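Local coordinates for alanine dehydrogenase/pyridine nucleotide transhydrogenase (Mycobacterium smegmatis str. MC2 155, PDB 3P2Y), which probably takes part in hydride transfer between NADH and NADP coupled to proton translocation, as the alpha 1 subunit of a pyridine nucleotide transhydrogenase, at residues Ala65-Ser68 and Asp69-Glu73; Ile79-Pro82 and Trp83-Asp86; Val88-Val91 and Asn92-Ser96. All blocks are in the same frame, centred on the assembly; numbering follows the deposited sequence. Where two conformers were deposited one is given.

Overall arrangement
The three contacts follow one another along the chain in the N-terminal domain, around a parallel six-stranded sheet. Interaction 1 starts helix 69-74, which leads to edge strand 78-79; interaction 2 is the loop from that strand to the inner strand 87-89; interaction 3 is the bend leaving the far end of strand 87-89. The centres of interactions 1 and 2 lie about 16 Å apart, and I79 joins them, its CD1 3.7 Å from D69 O. Interactions 2 and 3, about 13 Å between centres, touch where W83 CH2 is 3.8 Å from K90 CE. Calcium ions lie near the first two, about 10 Å from the Y72 side chain and about 9 Å from that of A85.

Interaction 1 (Ala65-Ser68 and Asp69-Glu73); sequences ALFS and DADYE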
loop_
_atom_site.group_PDB
_atom_site.type_symbol
_atom_site.label_atom_id
_atom_site.label_comp_id
_atom_site.label_asym_id
_atom_site.label_seq_id
_atom_site.Cartn_x
_atom_site.Cartn_y
_atom_site.Cartn_z
ATOM N N ALA A 65 -5.957 3.413 17.178
ATOM C CA ALA A 65 -6.861 2.625 16.337
ATOM C C ALA A 65 -8.115 3.425 15.920
ATOM O O ALA A 65 -9.037 2.880 15.327
ATOM C CB ALA A 65 -7.250 1.293 17.045
ATOM N N LEU A 66 -8.107 4.720 16.228
ATOM C CA LEU A 66 -9.184 5.669 15.884
ATOM C C LEU A 66 -10.507 5.483 16.640
ATOM O O LEU A 66 -11.564 5.953 16.172
ATOM C CB LEU A 66 -9.384 5.767 14.353
ATOM C CG LEU A 66 -8.083 6.037 13.579
ATOM C CD1 LEU A 66 -8.298 6.164 12.046
ATOM C CD2 LEU A 66 -7.391 7.268 14.124
ATOM N N PHE A 67 -10.451 4.836 17.811
ATOM C CA PHE A 67 -11.598 4.723 18.727
ATOM C C PHE A 67 -11.598 5.944 19.634
ATOM O O PHE A 67 -10.536 6.563 19.824
ATOM C CB PHE A 67 -11.476 3.485 19.597
ATOM C CG PHE A 67 -11.562 2.202 18.818
ATOM C CD1 PHE A 67 -12.642 1.984 17.976
ATOM C CD2 PHE A 67 -10.551 1.242 18.907
ATOM C CE1 PHE A 67 -12.735 0.803 17.232
ATOM C CE2 PHE A 67 -10.654 0.054 18.174
ATOM C CZ PHE A 67 -11.735 -0.147 17.351
ATOM N N SER A 68 -12.752 6.288 20.206
ATOM C CA SER A 68 -12.775 7.383 21.195
ATOM C C SER A 68 -13.051 6.850 22.591
ATOM O O SER A 68 -13.483 5.696 22.768
ATOM C CB SER A 68 -13.853 8.411 20.826
ATOM O OG SER A 68 -15.097 7.744 20.887
ATOM N N ASP A 69 -12.850 7.698 23.605
ATOM C CA ASP A 69 -13.205 7.323 24.972
ATOM C C ASP A 69 -14.705 7.009 24.999
ATOM O O ASP A 69 -15.138 6.080 25.692
ATOM C CB ASP A 69 -12.939 8.487 25.941
ATOM C CG ASP A 69 -11.466 8.655 26.296
ATOM O OD1 ASP A 69 -10.600 7.938 25.749
ATOM O OD2 ASP A 69 -11.181 9.565 27.106
ATOM N N ALA A 70 -15.501 7.788 24.242
ATOM C CA ALA A 70 -16.962 7.549 24.214
ATOM C C ALA A 70 -17.300 6.155 23.682
ATOM O O ALA A 70 -18.250 5.545 24.151
ATOM C CB ALA A 70 -17.704 8.632 23.410
ATOM N N ASP A 71 -16.515 5.642 22.730
ATOM C CA ASP A 71 -16.754 4.281 22.212
ATOM C C ASP A 71 -16.627 3.265 23.336
ATOM O O ASP A 71 -17.461 2.360 23.491
ATOM C CB ASP A 71 -15.769 3.924 21.100
ATOM C CG ASP A 71 -16.007 4.698 19.842
ATOM O OD1 ASP A 71 -17.186 5.058 19.555
ATOM O OD2 ASP A 71 -15.012 4.947 19.128
ATOM N N TYR A 72 -15.583 3.428 24.143
ATOM C CA TYR A 72 -15.402 2.566 25.321
ATOM C C TYR A 72 -16.487 2.712 26.382
ATOM O O TYR A 72 -16.954 1.716 26.916
ATOM C CB TYR A 72 -13.999 2.726 25.920
ATOM C CG TYR A 72 -12.937 2.063 25.045
ATOM C CD1 TYR A 72 -12.763 0.666 25.057
ATOM C CD2 TYR A 72 -12.102 2.829 24.239
ATOM C CE1 TYR A 72 -11.756 0.061 24.255
ATOM C CE2 TYR A 72 -11.112 2.237 23.431
ATOM C CZ TYR A 72 -10.943 0.862 23.461
ATOM O OH TYR A 72 -9.962 0.298 22.674
ATOM N N GLU A 73 -16.898 3.939 26.680
ATOM C CA GLU A 73 -17.971 4.163 27.651
ATOM C C GLU A 73 -19.287 3.530 27.155
ATOM O O GLU A 73 -20.023 2.924 27.957
ATOM C CB GLU A 73 -18.165 5.654 27.915
ATOM C CG GLU A 73 -17.015 6.269 28.713
ATOM C CD GLU A 73 -17.123 7.773 28.835
ATOM O OE1 GLU A 73 -17.602 8.437 27.886
ATOM O OE2 GLU A 73 -16.680 8.291 29.864
#
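S68 and D69 are consecutive, and the backbone passes between them from an extended conformation at S68 into the first turn of helix 69-74. S68 OG, held between its own backbone N and carbonyl carbon (chi1 63°), reaches forward to accept a hydrogen bond from D71 N at 3.1 Å. The return bond runs from S68 N to D71 OD2, 2.8 Å long and nearly straight at 167°, although the donor stands well above the carboxylate plane. These reciprocal side-chain-to-backbone bonds define a capping box with S68 as N-cap, and they occupy two amides at the helix start. S68 O adds a weak bond from Y72 N at 3.4 Å. The same D71 OD2 sits at the edge of the F67 ring, whose plane is turned 86° from the carboxylate, while D71 OD1 forms a salt bridge with R74. One residue on, Y72 CE2 packs 4.0 Å from F67 CB, and Y72 OH lies 3.9 Å from F67 CD2 in an oblique approach. That hydroxyl is hydrogen-bonded to L40 O, and the side chains of F67 and Y72 both touch P42 of helix 42-50. D69 directs its carboxylate to S59 OG and A60 N.

Interaction 2 (Ile79-Pro82 and Trp83-Asp86); sequences IGDP and WPAD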
loop_
_atom_site.group_PDB
_atom_site.type_symbol
_atom_site.label_atom_id
_atom_site.label_comp_id
_atom_site.label_asym_id
_atom_site.label_seq_id
_atom_site.Cartn_x
_atom_site.Cartn_y
_atom_site.Cartn_z
ATOM N N ILE A 79 -13.641 5.352 32.067
ATOM C CA ILE A 79 -12.335 5.875 31.633
ATOM C C ILE A 79 -11.556 6.285 32.879
ATOM O O ILE A 79 -12.056 7.064 33.709
ATOM C CB ILE A 79 -12.498 7.088 30.669
ATOM C CG1 ILE A 79 -13.359 6.720 29.442
ATOM C CG2 ILE A 79 -11.114 7.652 30.279
ATOM C CD1 ILE A 79 -12.813 5.555 28.526
ATOM N N GLY A 80 -10.342 5.783 33.044
ATOM C CA GLY A 80 -9.618 6.069 34.283
ATOM C C GLY A 80 -8.288 5.356 34.341
ATOM O O GLY A 80 -7.772 4.925 33.319
ATOM N N ASP A 81 -7.730 5.233 35.547
ATOM C CA ASP A 81 -6.397 4.644 35.707
ATOM C C ASP A 81 -6.489 3.112 35.576
ATOM O O ASP A 81 -7.162 2.458 36.367
ATOM C CB ASP A 81 -5.841 5.078 37.078
ATOM C CG ASP A 81 -4.425 4.599 37.337
ATOM O OD1 ASP A 81 -3.796 3.964 36.477
ATOM O OD2 ASP A 81 -3.944 4.872 38.460
ATOM N N PRO A 82 -5.803 2.538 34.568
ATOM C CA PRO A 82 -5.939 1.119 34.344
ATOM C C PRO A 82 -4.992 0.287 35.208
ATOM O O PRO A 82 -5.256 -0.906 35.398
ATOM C CB PRO A 82 -5.570 0.985 32.857
ATOM C CG PRO A 82 -4.482 1.995 32.669
ATOM C CD PRO A 82 -4.953 3.179 33.543
ATOM N N TRP A 83 -3.924 0.893 35.743
ATOM C CA TRP A 83 -2.820 0.115 36.327
ATOM C C TRP A 83 -3.132 -0.647 37.609
ATOM O O TRP A 83 -2.574 -1.738 37.804
ATOM C CB TRP A 83 -1.559 0.981 36.506
ATOM C CG TRP A 83 -1.100 1.523 35.185
ATOM C CD1 TRP A 83 -1.215 2.817 34.741
ATOM C CD2 TRP A 83 -0.471 0.795 34.147
ATOM N NE1 TRP A 83 -0.699 2.928 33.475
ATOM C CE2 TRP A 83 -0.230 1.708 33.084
ATOM C CE3 TRP A 83 -0.083 -0.546 33.998
ATOM C CZ2 TRP A 83 0.378 1.322 31.884
ATOM C CZ3 TRP A 83 0.539 -0.932 32.807
ATOM C CH2 TRP A 83 0.751 -0.001 31.765
ATOM N N PRO A 84 -4.012 -0.104 38.473
ATOM C CA PRO A 84 -4.235 -0.872 39.712
ATOM C C PRO A 84 -5.328 -1.949 39.638
ATOM O O PRO A 84 -5.766 -2.481 40.687
ATOM C CB PRO A 84 -4.570 0.206 40.741
ATOM C CG PRO A 84 -5.152 1.348 39.973
ATOM C CD PRO A 84 -4.555 1.269 38.555
ATOM N N ALA A 85 -5.744 -2.297 38.421
ATOM C CA ALA A 85 -6.807 -3.296 38.215
ATOM C C ALA A 85 -6.388 -4.677 38.711
ATOM O O ALA A 85 -5.188 -4.982 38.852
ATOM C CB ALA A 85 -7.182 -3.377 36.695
ATOM N N ASP A 86 -7.383 -5.538 38.920
ATOM C CA ASP A 86 -7.122 -6.939 39.257
ATOM C C ASP A 86 -6.453 -7.696 38.119
ATOM O O ASP A 86 -5.655 -8.611 38.351
ATOM C CB ASP A 86 -8.437 -7.631 39.580
ATOM C CG ASP A 86 -9.152 -6.981 40.729
ATOM O OD1 ASP A 86 -8.535 -6.877 41.803
ATOM O OD2 ASP A 86 -10.308 -6.557 40.543
#
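P82 sets its CG over one face of the W83 indole within a type I beta turn from P82 to A85, in the loop joining strands 78-79 and 87-89; D81, just before it, makes an Asx turn with W83 N. The side chains of P82 and W83 extend side by side in the same direction. P82 CG lies 4.0 Å from the centroid of the five-membered W83 ring and 13° off the normal, which is the geometry of a CH-pi contact. D81 approaches differently: its side chain crosses that of W83 at about a right angle, and OD1 meets the indole at its edge, 3.3 Å from CD1. With CG anti to the backbone N (chi1 -177°), the D81 carboxylate is swung forward over the turn, where W83 N donates to D81 OD1 (3.2 Å), the donor standing well above the carboxylate plane. The beta turn is closed by a weak bond from A85 N to P82 O, 3.4 Å long. P28 packs on both P82 and W83. D86 binds calcium in a structure of this protein, though not in this chain, and forms a salt bridge with K103. P84 leans obliquely across D81, its CD 3.5 Å from D81 OD1.

Interaction 3 (Val88-Val91 and Asn92-Ser96); sequences VVKV and NPPTS
N92 receives the main contact through its backbone: its carbonyl O accepts a 2.7 Å hydrogen bond from K90 NZ. The C=O...N angle is 130° and the donor is tilted 34° from the carbonyl plane, so the ammonium approaches tilted out of that plane. K90 reaches this place by bending at its outer half. CG lies between the backbone N and the carbonyl carbon, and further bends at chi3 (-54°) and chi4 curl the chain around the acceptor, leaving K90 CD just 3.3 Å from N92 O. The side chain of N92 runs beside that of V91, both pointing the same way. N92 N, like V91 N, donates to the carboxylate of E30, which also forms a salt bridge with K90 NZ; the bend is thus tied to one acidic side chain through two amides and an ammonium group.

P93 takes part through its carbonyl. A water accepts from K90 NZ at 2.9 Å and lies 2.8 Å from P93 O, to which it can donate, bridging a gap of 4.3 Å between K90 NZ and P93 O. P94 follows with its ring against the aliphatic part of the lysine, CB 4.2 Å from K90 CD, and is also packed against L112, I99 and L120. T95 is the N-cap of helix 96-99: its hydroxyl caps a backbone N in the first turn of that helix, while its own N donates to E98. S96 opens the helix. Taken in order, these residues form the strand-to-helix connection that follows strand 87-89 at its C-terminal end, within the parallel alpha/beta fold of the alanine dehydrogenase/PNT N-terminal domain.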
loop_
_atom_site.group_PDB
_atom_site.type_symbol
_atom_site.label_atom_id
_atom_site.label_comp_id
_atom_site.label_asym_id
_atom_site.label_seq_id
_atom_site.Cartn_x
_atom_site.Cartn_y
_atom_site.Cartn_z
ATOM N N VAL A 88 -4.598 -6.625 34.422
ATOM C CA VAL A 88 -4.227 -5.585 33.437
ATOM C C VAL A 88 -3.895 -6.324 32.159
ATOM O O VAL A 88 -3.104 -7.282 32.175
ATOM C CB VAL A 88 -3.004 -4.773 33.914
ATOM C CG1 VAL A 88 -2.494 -3.799 32.814
ATOM C CG2 VAL A 88 -3.361 -4.005 35.218
ATOM N N VAL A 89 -4.514 -5.906 31.047
ATOM C CA VAL A 89 -4.255 -6.534 29.755
ATOM C C VAL A 89 -3.654 -5.482 28.847
ATOM O O VAL A 89 -4.184 -4.384 28.753
ATOM C CB VAL A 89 -5.531 -7.161 29.102
ATOM C CG1 VAL A 89 -6.081 -8.296 29.994
ATOM C CG2 VAL A 89 -6.627 -6.123 28.820
ATOM N N LYS A 90 -2.518 -5.788 28.242
ATOM C CA LYS A 90 -1.874 -4.769 27.386
ATOM C C LYS A 90 -1.226 -5.468 26.214
ATOM O O LYS A 90 -1.256 -6.690 26.148
ATOM C CB LYS A 90 -0.855 -3.937 28.203
ATOM C CG LYS A 90 0.508 -4.620 28.475
ATOM C CD LYS A 90 1.413 -3.724 29.411
ATOM C CE LYS A 90 1.607 -2.276 28.861
ATOM N NZ LYS A 90 1.988 -2.195 27.370
ATOM N N VAL A 91 -0.632 -4.703 25.299
ATOM C CA VAL A 91 0.004 -5.276 24.120
ATOM C C VAL A 91 1.499 -5.493 24.377
ATOM O O VAL A 91 1.938 -6.638 24.504
ATOM C CB VAL A 91 -0.203 -4.377 22.862
ATOM C CG1 VAL A 91 0.422 -5.065 21.575
ATOM C CG2 VAL A 91 -1.682 -4.106 22.635
ATOM N N ASN A 92 2.284 -4.410 24.412
ATOM C CA ASN A 92 3.749 -4.532 24.543
ATOM C C ASN A 92 4.229 -4.735 25.979
ATOM O O ASN A 92 3.489 -4.449 26.920
ATOM C CB ASN A 92 4.439 -3.289 23.958
ATOM C CG ASN A 92 4.178 -3.144 22.473
ATOM O OD1 ASN A 92 3.787 -2.072 21.971
ATOM N ND2 ASN A 92 4.394 -4.218 21.761
ATOM N N PRO A 93 5.462 -5.267 26.152
ATOM C CA PRO A 93 5.971 -5.461 27.525
ATOM C C PRO A 93 5.897 -4.150 28.304
ATOM O O PRO A 93 6.157 -3.080 27.722
ATOM C CB PRO A 93 7.431 -5.863 27.301
ATOM C CG PRO A 93 7.391 -6.651 25.975
ATOM C CD PRO A 93 6.347 -5.871 25.125
ATOM N N PRO A 94 5.597 -4.223 29.612
ATOM C CA PRO A 94 5.530 -3.035 30.427
ATOM C C PRO A 94 6.919 -2.457 30.686
ATOM O O PRO A 94 7.908 -3.206 30.762
ATOM C CB PRO A 94 4.926 -3.540 31.750
ATOM C CG PRO A 94 5.412 -4.967 31.850
ATOM C CD PRO A 94 5.349 -5.457 30.396
ATOM N N THR A 95 6.986 -1.129 30.794
ATOM C CA THR A 95 8.220 -0.451 31.205
ATOM C C THR A 95 8.361 -0.563 32.727
ATOM O O THR A 95 7.413 -0.942 33.437
ATOM C CB THR A 95 8.176 1.039 30.872
ATOM O OG1 THR A 95 7.146 1.647 31.650
ATOM C CG2 THR A 95 7.891 1.295 29.373
ATOM N N SER A 96 9.540 -0.203 33.227
ATOM C CA SER A 96 9.805 -0.202 34.669
ATOM C C SER A 96 8.782 0.656 35.418
ATOM O O SER A 96 8.246 0.247 36.468
ATOM C CB SER A 96 11.237 0.313 34.932
ATOM O OG SER A 96 11.526 0.281 36.303
HETATM O O HOH W 1 4.492 -0.785 27.568
#